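Local coordinates for protein pyroglutamyl-peptidase I (Fervidobacterium islandicum, PDB 6LTQ) that removes N-terminal pyroglutamyl residues from peptides as a cysteine peptidase, and probably contributes to keratin breakdown in this thermophilic bacterium, at residues E67-Y70 and N74-I77. Residues are numbered along the deposited sequence; the frame is centred on the assembly and turned at random.
Sequences EEYY and NIDI
Ile75 meets the rings of Tyr69 and Tyr70 where the chain leaves helix 59-72 and turns back into strand 77-83, a worked example of how the helix of a beta-alpha-beta crossover packs on its own exit loop; strand 15-22 lies between the crossover's two parallel strands, 48-55 and 77-83. The CD1 tip of Ile75 goes to Tyr69, while CB, CG1 and CG2 lie against Tyr70. At the first ring, CD1 of Ile75 approaches the edge, 4.1 Å from CE1 of Tyr69 and near the ring plane. At the second, CB of Ile75 lies 4.0 Å from CE1 of Tyr70, again at the edge. CG2 of Ile75 is 4.2 Å from that same CE1 of Tyr70. Both tyrosines cross the isoleucine at about a right angle, and the contact is purely apolar.

Successive helix positions and different first torsions separate the two rings: in Tyr69 CG stands opposite the backbone N (chi1 -160°), whereas in Tyr70 it stands opposite the carbonyl carbon (chi1 -84°). Each ring is also tethered at its far end by a hydrogen bond, between Tyr69 OH and His51 ND1 on strand 48-55 and between Tyr70 OH and Ser163 OG on helix 158-170. Leu18 of strand 15-22 touches both Tyr69 and Ile75, continuing the apolar layer onto the sheet. On the loop side, Ser16 fixes the backbone around the isoleucine, its OG hydrogen-bonded to both Asn74 O and Asp76 N.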
loop_
_atom_site.group_PDB
_atom_site.type_symbol
_atom_site.label_atom_id
_atom_site.label_comp_id
_atom_site.label_asym_id
_atom_site.label_seq_id
_atom_site.Cartn_x
_atom_site.Cartn_y
_atom_site.Cartn_z
ATOM N N GLU D 67 33.202 -3.918 14.008
ATOM C CA GLU D 67 34.520 -4.498 13.776
ATOM C C GLU D 67 35.271 -4.658 15.090
ATOM O O GLU D 67 35.920 -5.685 15.321
ATOM C CB GLU D 67 35.325 -3.634 12.802
ATOM C CG GLU D 67 36.738 -4.158 12.514
ATOM C CD GLU D 67 36.758 -5.591 12.002
ATOM O OE1 GLU D 67 35.759 -6.042 11.408
ATOM O OE2 GLU D 67 37.785 -6.274 12.188
ATOM N N GLU D 68 35.145 -3.666 15.980
ATOM C CA GLU D 68 35.822 -3.727 17.269
ATOM C C GLU D 68 35.352 -4.937 18.056
ATOM O O GLU D 68 36.160 -5.629 18.687
ATOM C CB GLU D 68 35.540 -2.430 18.043
ATOM C CG GLU D 68 36.053 -2.351 19.483
ATOM C CD GLU D 68 35.573 -1.085 20.227
ATOM O OE1 GLU D 68 34.357 -0.764 20.196
ATOM O OE2 GLU D 68 36.420 -0.398 20.840
ATOM N N TYR D 69 34.057 -5.258 17.964
ATOM C CA TYR D 69 33.559 -6.452 18.638
ATOM C C TYR D 69 34.042 -7.705 17.938
ATOM O O TYR D 69 34.409 -8.684 18.598
ATOM C CB TYR D 69 32.033 -6.466 18.721
ATOM C CG TYR D 69 31.546 -7.410 19.800
ATOM C CD1 TYR D 69 31.430 -8.780 19.570
ATOM C CD2 TYR D 69 31.243 -6.931 21.068
ATOM C CE1 TYR D 69 31.003 -9.647 20.579
ATOM C CE2 TYR D 69 30.822 -7.781 22.076
ATOM C CZ TYR D 69 30.703 -9.136 21.833
ATOM O OH TYR D 69 30.279 -9.971 22.855
ATOM N N TYR D 70 34.036 -7.708 16.601
ATOM C CA TYR D 70 34.551 -8.875 15.895
ATOM C C TYR D 70 36.018 -9.114 16.235
ATOM O O TYR D 70 36.443 -10.277 16.325
ATOM C CB TYR D 70 34.380 -8.735 14.374
ATOM C CG TYR D 70 33.029 -9.135 13.801
ATOM C CD1 TYR D 70 32.366 -10.297 14.211
ATOM C CD2 TYR D 70 32.428 -8.344 12.834
ATOM C CE1 TYR D 70 31.124 -10.645 13.671
ATOM C CE2 TYR D 70 31.194 -8.683 12.292
ATOM C CZ TYR D 70 30.547 -9.828 12.707
ATOM O OH TYR D 70 29.319 -10.137 12.150
ATOM N N ASN D 74 35.096 -14.077 19.435
ATOM C CA ASN D 74 34.909 -15.037 18.350
ATOM C C ASN D 74 33.420 -15.299 18.155
ATOM O O ASN D 74 32.734 -15.708 19.097
ATOM C CB ASN D 74 35.633 -16.354 18.622
ATOM C CG ASN D 74 35.702 -17.242 17.380
ATOM O OD1 ASN D 74 35.397 -16.795 16.274
ATOM N ND2 ASN D 74 36.102 -18.500 17.560
ATOM N N ILE D 75 32.934 -15.090 16.928
ATOM C CA ILE D 75 31.510 -15.156 16.600
ATOM C C ILE D 75 31.314 -16.125 15.444
ATOM O O ILE D 75 31.946 -15.972 14.392
ATOM C CB ILE D 75 30.951 -13.772 16.206
ATOM C CG1 ILE D 75 31.104 -12.754 17.340
ATOM C CG2 ILE D 75 29.494 -13.886 15.716
ATOM C CD1 ILE D 75 30.463 -13.183 18.662
ATOM N N ASP D 76 30.426 -17.103 15.620
ATOM C CA ASP D 76 30.053 -17.991 14.520
ATOM C C ASP D 76 28.914 -17.454 13.636
ATOM O O ASP D 76 28.945 -17.640 12.410
ATOM C CB ASP D 76 29.633 -19.352 15.046
ATOM C CG ASP D 76 30.737 -20.031 15.824
ATOM O OD1 ASP D 76 30.428 -20.663 16.858
ATOM O OD2 ASP D 76 31.915 -19.908 15.411
ATOM N N ILE D 77 27.854 -16.888 14.225
ATOM C CA ILE D 77 26.691 -16.414 13.466
ATOM C C ILE D 77 26.319 -15.031 13.958
ATOM O O ILE D 77 26.119 -14.825 15.161
ATOM C CB ILE D 77 25.475 -17.341 13.605
ATOM C CG1 ILE D 77 25.894 -18.802 13.521
ATOM C CG2 ILE D 77 24.416 -17.001 12.535
ATOM C CD1 ILE D 77 24.847 -19.732 14.049
#